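Local coordinates for putative uncharacterized protein PH0242 (Pyrococcus horikoshii, PDB 3VU1) that belongs to the AglB family of archaeal oligosaccharyltransferases, represented here by a C-terminal globular domain rich in beta strands and carrying a calcium ion, at residues Ala95-Ile100 / Tyr206-Ser211; Leu398-Gly403 / Tyr409-Glu414. One frame throughout, in Å; residues are numbered along the deposited sequence.

Interaction 1. Residues Ala95-Ile100 / Tyr206-Ser211; sequences AKFNAI and YKVATS
F97 reaches V208 and S211 with CE2 and CZ, the far atoms of its ring, and those three residues make the whole contact. The apolar part is an approach in the ring plane: CE2 of F97 lies 4.0 Å from CB of V208, so the branched carbon of the valine abuts the ring edge, while the two side chains run antiparallel past one another. V208 suits the place because its branch at CB puts bulk close to the backbone, where the ring arrives.

The polar part belongs to the loop. OG of S211 stands 3.9 Å from CZ of F97, obliquely to the ring. With chi1 at 60°, this hydroxyl turns back over its own turn and donates to O of V208 at 2.9 Å. The same carbonyl accepts N of S211, closing a type I turn just ahead of helix 212-218, where S211 is the N-cap.

F97, in the first turn of helix 97-103, also meets the ring of F213 from that second helix. No hydrogen bond crosses between the segments. The hydroxyl of S211 is satisfied within its own turn, so a buried hydroxyl can pack against an aromatic ring that offers it no conventional hydrogen bond.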
loop_
_atom_site.group_PDB
_atom_site.type_symbol
_atom_site.label_atom_id
_atom_site.label_comp_id
_atom_site.label_asym_id
_atom_site.label_seq_id
_atom_site.Cartn_x
_atom_site.Cartn_y
_atom_site.Cartn_z
ATOM N N ALA A 95 -16.245 1.485 9.254
ATOM C CA ALA A 95 -17.304 2.490 9.487
ATOM C C ALA A 95 -17.239 3.621 8.468
ATOM O O ALA A 95 -18.238 4.253 8.205
ATOM C CB ALA A 95 -17.231 3.063 10.899
ATOM N N LYS A 96 -16.058 3.881 7.913
ATOM C CA LYS A 96 -15.939 4.888 6.875
ATOM C C LYS A 96 -15.937 4.288 5.466
ATOM O O LYS A 96 -15.696 5.003 4.478
ATOM C CB LYS A 96 -14.690 5.741 7.101
ATOM C CG LYS A 96 -14.859 6.689 8.253
ATOM C CD LYS A 96 -13.578 7.363 8.671
ATOM C CE LYS A 96 -13.988 8.515 9.564
ATOM N NZ LYS A 96 -12.946 9.552 9.706
ATOM N N PHE A 97 -16.227 2.992 5.356
ATOM C CA PHE A 97 -15.941 2.343 4.091
ATOM C C PHE A 97 -16.781 2.739 2.878
ATOM O O PHE A 97 -16.284 2.641 1.761
ATOM C CB PHE A 97 -15.770 0.828 4.210
ATOM C CG PHE A 97 -14.707 0.290 3.277
ATOM C CD1 PHE A 97 -13.354 0.542 3.522
ATOM C CD2 PHE A 97 -15.050 -0.423 2.141
ATOM C CE1 PHE A 97 -12.372 0.092 2.656
ATOM C CE2 PHE A 97 -14.073 -0.898 1.293
ATOM C CZ PHE A 97 -12.738 -0.631 1.543
ATOM N N ASN A 98 -18.009 3.214 3.071
ATOM C CA ASN A 98 -18.774 3.756 1.945
ATOM C C ASN A 98 -18.052 4.956 1.344
ATOM O O ASN A 98 -17.860 5.025 0.137
ATOM C CB ASN A 98 -20.187 4.162 2.352
ATOM C CG ASN A 98 -21.164 2.991 2.352
ATOM O OD1 ASN A 98 -22.317 3.171 1.952
ATOM N ND2 ASN A 98 -20.722 1.788 2.788
ATOM N N ALA A 99 -17.596 5.875 2.194
ATOM C CA ALA A 99 -16.884 7.042 1.692
ATOM C C ALA A 99 -15.656 6.605 0.918
ATOM O O ALA A 99 -15.434 7.102 -0.208
ATOM C CB ALA A 99 -16.521 8.015 2.812
ATOM N N ILE A 100 -14.861 5.708 1.525
ATOM C CA ILE A 100 -13.636 5.225 0.914
ATOM C C ILE A 100 -13.968 4.526 -0.389
ATOM O O ILE A 100 -13.298 4.751 -1.387
ATOM C CB ILE A 100 -12.863 4.252 1.826
ATOM C CG1 ILE A 100 -12.512 4.938 3.167
ATOM C CG2 ILE A 100 -11.608 3.721 1.119
ATOM C CD1 ILE A 100 -11.930 4.020 4.224
ATOM N N TYR A 206 -20.521 -6.728 -2.763
ATOM C CA TYR A 206 -19.752 -7.496 -3.750
ATOM C C TYR A 206 -18.663 -6.678 -4.428
ATOM O O TYR A 206 -17.557 -7.165 -4.607
ATOM C CB TYR A 206 -20.659 -8.227 -4.763
ATOM C CG TYR A 206 -21.239 -7.375 -5.866
ATOM C CD1 TYR A 206 -20.698 -7.403 -7.160
ATOM C CD2 TYR A 206 -22.326 -6.540 -5.629
ATOM C CE1 TYR A 206 -21.229 -6.622 -8.185
ATOM C CE2 TYR A 206 -22.866 -5.763 -6.646
ATOM C CZ TYR A 206 -22.322 -5.808 -7.921
ATOM O OH TYR A 206 -22.883 -5.036 -8.924
ATOM N N LYS A 207 -18.971 -5.426 -4.751
ATOM C CA LYS A 207 -18.013 -4.529 -5.408
ATOM C C LYS A 207 -16.727 -4.260 -4.612
ATOM O O LYS A 207 -15.751 -3.769 -5.156
ATOM C CB LYS A 207 -18.692 -3.203 -5.774
ATOM C CG LYS A 207 -19.723 -3.329 -6.889
ATOM C CD LYS A 207 -20.310 -1.985 -7.271
ATOM C CE LYS A 207 -21.303 -2.145 -8.413
ATOM N NZ LYS A 207 -21.897 -0.829 -8.791
ATOM N N VAL A 208 -16.731 -4.562 -3.323
ATOM C CA VAL A 208 -15.570 -4.307 -2.494
ATOM C C VAL A 208 -15.193 -5.543 -1.687
ATOM O O VAL A 208 -14.357 -5.459 -0.783
ATOM C CB VAL A 208 -15.760 -3.092 -1.558
ATOM C CG1 VAL A 208 -15.953 -1.822 -2.357
ATOM C CG2 VAL A 208 -16.932 -3.300 -0.602
ATOM N N ALA A 209 -15.765 -6.697 -2.048
ATOM C CA ALA A 209 -15.395 -7.983 -1.418
ATOM C C ALA A 209 -13.904 -8.316 -1.432
ATOM O O ALA A 209 -13.394 -8.846 -0.464
ATOM C CB ALA A 209 -16.173 -9.121 -2.027
ATOM N N THR A 210 -13.198 -8.014 -2.515
ATOM C CA THR A 210 -11.770 -8.337 -2.579
ATOM C C THR A 210 -10.854 -7.116 -2.474
ATOM O O THR A 210 -9.696 -7.166 -2.882
ATOM C CB THR A 210 -11.425 -9.149 -3.842
ATOM O OG1 THR A 210 -11.797 -8.413 -5.024
ATOM C CG2 THR A 210 -12.149 -10.512 -3.816
ATOM N N SER A 211 -11.376 -6.028 -1.918
ATOM C CA SER A 211 -10.625 -4.782 -1.750
ATOM C C SER A 211 -9.385 -5.030 -0.911
ATOM O O SER A 211 -9.392 -5.892 -0.023
ATOM C CB SER A 211 -11.509 -3.740 -1.041
ATOM O OG SER A 211 -11.921 -4.214 0.245
#

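Interaction 2. Residues Leu398-Gly403 / Tyr409-Glu414; sequences LVRKGG and YDASFE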
loop_
_atom_site.group_PDB
_atom_site.type_symbol
_atom_site.label_atom_id
_atom_site.label_comp_id
_atom_site.label_asym_id
_atom_site.label_seq_id
_atom_site.Cartn_x
_atom_site.Cartn_y
_atom_site.Cartn_z
ATOM N N LEU A 398 -10.129 12.675 -11.564
ATOM C CA LEU A 398 -11.182 11.674 -11.675
ATOM C C LEU A 398 -11.670 11.525 -13.116
ATOM O O LEU A 398 -11.696 12.500 -13.880
ATOM C CB LEU A 398 -12.359 12.040 -10.773
ATOM C CG LEU A 398 -12.055 12.310 -9.300
ATOM C CD1 LEU A 398 -13.348 12.422 -8.487
ATOM C CD2 LEU A 398 -11.118 11.253 -8.718
ATOM N N VAL A 399 -12.056 10.313 -13.496
ATOM C CA VAL A 399 -12.704 10.115 -14.788
ATOM C C VAL A 399 -14.015 9.371 -14.592
ATOM O O VAL A 399 -14.026 8.229 -14.141
ATOM C CB VAL A 399 -11.814 9.391 -15.825
ATOM C CG1 VAL A 399 -12.573 9.237 -17.144
ATOM C CG2 VAL A 399 -10.510 10.152 -16.044
ATOM N N ARG A 400 -15.117 10.039 -14.921
ATOM C CA ARG A 400 -16.424 9.473 -14.689
ATOM C C ARG A 400 -16.547 8.193 -15.480
ATOM O O ARG A 400 -16.123 8.117 -16.640
ATOM C CB ARG A 400 -17.541 10.446 -15.078
ATOM C CG ARG A 400 -18.893 10.122 -14.432
ATOM C CD ARG A 400 -20.076 10.323 -15.361
ATOM N NE ARG A 400 -19.879 11.517 -16.149
ATOM C CZ ARG A 400 -20.373 11.728 -17.360
ATOM N NH1 ARG A 400 -21.152 10.828 -17.946
ATOM N NH2 ARG A 400 -20.089 12.874 -17.972
ATOM N N LYS A 401 -17.113 7.188 -14.828
ATOM C CA LYS A 401 -17.398 5.908 -15.448
ATOM C C LYS A 401 -18.873 5.661 -15.197
ATOM O O LYS A 401 -19.333 5.657 -14.046
ATOM C CB LYS A 401 -16.528 4.800 -14.850
ATOM C CG LYS A 401 -16.793 3.454 -15.476
ATOM C CD LYS A 401 -16.126 2.291 -14.758
ATOM C CE LYS A 401 -17.020 1.060 -14.893
ATOM N NZ LYS A 401 -16.313 -0.126 -15.468
ATOM N N GLY A 402 -19.618 5.499 -16.286
ATOM C CA GLY A 402 -21.069 5.350 -16.219
ATOM C C GLY A 402 -21.757 6.695 -16.089
ATOM O O GLY A 402 -21.095 7.737 -16.090
ATOM N N GLY A 403 -23.086 6.676 -15.972
ATOM C CA GLY A 403 -23.884 7.906 -15.928
ATOM C C GLY A 403 -23.832 8.736 -17.205
ATOM O O GLY A 403 -22.935 8.575 -18.052
ATOM N N TYR A 409 -26.591 9.973 -10.481
ATOM C CA TYR A 409 -26.291 9.092 -9.340
ATOM C C TYR A 409 -25.769 7.711 -9.703
ATOM O O TYR A 409 -25.210 6.998 -8.842
ATOM C CB TYR A 409 -27.501 8.959 -8.409
ATOM C CG TYR A 409 -27.698 10.195 -7.569
ATOM C CD1 TYR A 409 -28.171 11.376 -8.143
ATOM C CD2 TYR A 409 -27.373 10.201 -6.213
ATOM C CE1 TYR A 409 -28.324 12.521 -7.394
ATOM C CE2 TYR A 409 -27.532 11.344 -5.451
ATOM C CZ TYR A 409 -28.006 12.495 -6.052
ATOM O OH TYR A 409 -28.164 13.635 -5.320
ATOM N N ASP A 410 -25.927 7.322 -10.964
ATOM C CA ASP A 410 -25.416 6.019 -11.365
ATOM C C ASP A 410 -23.955 6.133 -11.740
ATOM O O ASP A 410 -23.342 5.170 -12.171
ATOM C CB ASP A 410 -26.238 5.406 -12.503
ATOM C CG ASP A 410 -27.645 5.005 -12.063
ATOM O OD1 ASP A 410 -27.802 4.300 -11.030
ATOM O OD2 ASP A 410 -28.603 5.402 -12.768
ATOM N N ALA A 411 -23.403 7.326 -11.577
ATOM C CA ALA A 411 -22.011 7.576 -11.915
ATOM C C ALA A 411 -21.090 7.017 -10.837
ATOM O O ALA A 411 -21.387 7.112 -9.648
ATOM C CB ALA A 411 -21.776 9.072 -12.077
ATOM N N SER A 412 -19.984 6.424 -11.256
ATOM C CA SER A 412 -18.862 6.263 -10.355
ATOM C C SER A 412 -17.725 7.111 -10.935
ATOM O O SER A 412 -17.779 7.510 -12.103
ATOM C CB SER A 412 -18.486 4.793 -10.196
ATOM O OG SER A 412 -17.966 4.309 -11.405
ATOM N N PHE A 413 -16.728 7.424 -10.117
ATOM C CA PHE A 413 -15.591 8.218 -10.574
ATOM C C PHE A 413 -14.267 7.488 -10.329
ATOM O O PHE A 413 -13.946 7.131 -9.198
ATOM C CB PHE A 413 -15.609 9.576 -9.880
ATOM C CG PHE A 413 -16.843 10.373 -10.158
ATOM C CD1 PHE A 413 -16.902 11.229 -11.266
ATOM C CD2 PHE A 413 -17.971 10.253 -9.333
ATOM C CE1 PHE A 413 -18.058 11.973 -11.529
ATOM C CE2 PHE A 413 -19.130 10.981 -9.603
ATOM C CZ PHE A 413 -19.172 11.854 -10.699
ATOM N N GLU A 414 -13.494 7.249 -11.381
ATOM C CA GLU A 414 -12.276 6.474 -11.220
ATOM C C GLU A 414 -11.076 7.388 -11.017
ATOM O O GLU A 414 -10.822 8.236 -11.854
ATOM C CB GLU A 414 -12.065 5.599 -12.437
ATOM C CG GLU A 414 -11.159 4.414 -12.181
ATOM C CD GLU A 414 -11.647 3.214 -12.956
ATOM O OE1 GLU A 414 -11.001 2.860 -13.983
ATOM O OE2 GLU A 414 -12.702 2.657 -12.553
#
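The R400 and F413 face of this hairpin carries two flat groups, the phenyl ring of F413 and the guanidinium of R400, their planes 74° apart; across the contact the ring meets only the arginine's aliphatic part. It takes that stem obliquely, CE1 of F413 standing 3.5 Å from CG of R400. L398 comes from the other end, its CD1 3.9 Å from CB of F413, and lies roughly perpendicular to the phenylalanine. The guanidinium has O of G403 at its edge, in plane, where NH1 makes a weak bond. NE is hydrogen-bonded to N406, and NH2 forms a salt bridge with D462. The arginine chain kinks in its middle and so serves both roles, apolar stem beside the ring and charged head beyond it.

The backbones pair antiparallel. K401 N donates to S412 O at 2.8 Å, almost straight at 178°, and E414 N reaches V399 O at 3.0 Å. K401 O receives two donors, N of S412 at 3.0 Å and, more distantly, its OG at 3.3 Å; a small serine hydroxyl can fold back this way. On the opposite face the stem of K401 passes E414, CD of K401 4.1 Å from OE2 of E414, but its NZ makes no salt bridge there; that oxygen pairs with R70. G402 and G403 take positive phi angles, readily adopted without a side chain, as the strand gives way to the loop.

Strand 464-487 flanks strand 385-401 through backbone bonds of L398 with I465, and I465 also touches F413. Beyond the hairpin end, the start of helix 109-113 meets Y409: its ring makes a cation-pi contact with R109, and its backbone bonds to K110.

How the interactions relate
Both segments of interaction 1 precede those of interaction 2 in the chain; the centres are about 16 Å apart and the nearest atoms about 7 Å, so the two do not meet. They share no sheet: residues 95-100 and 206-211 bring together the starts of helices 97-103 and 212-218, whereas 398-403 and 409-414 form the end of a long hairpin within the Peripheral 2 domain. Helix 109-113 lies close to both, since E111 pairs with K207 of interaction 1 while R109 and K110 meet Y409 of interaction 2. The tip of the late hairpin is thereby joined to the earlier helical part of the chain.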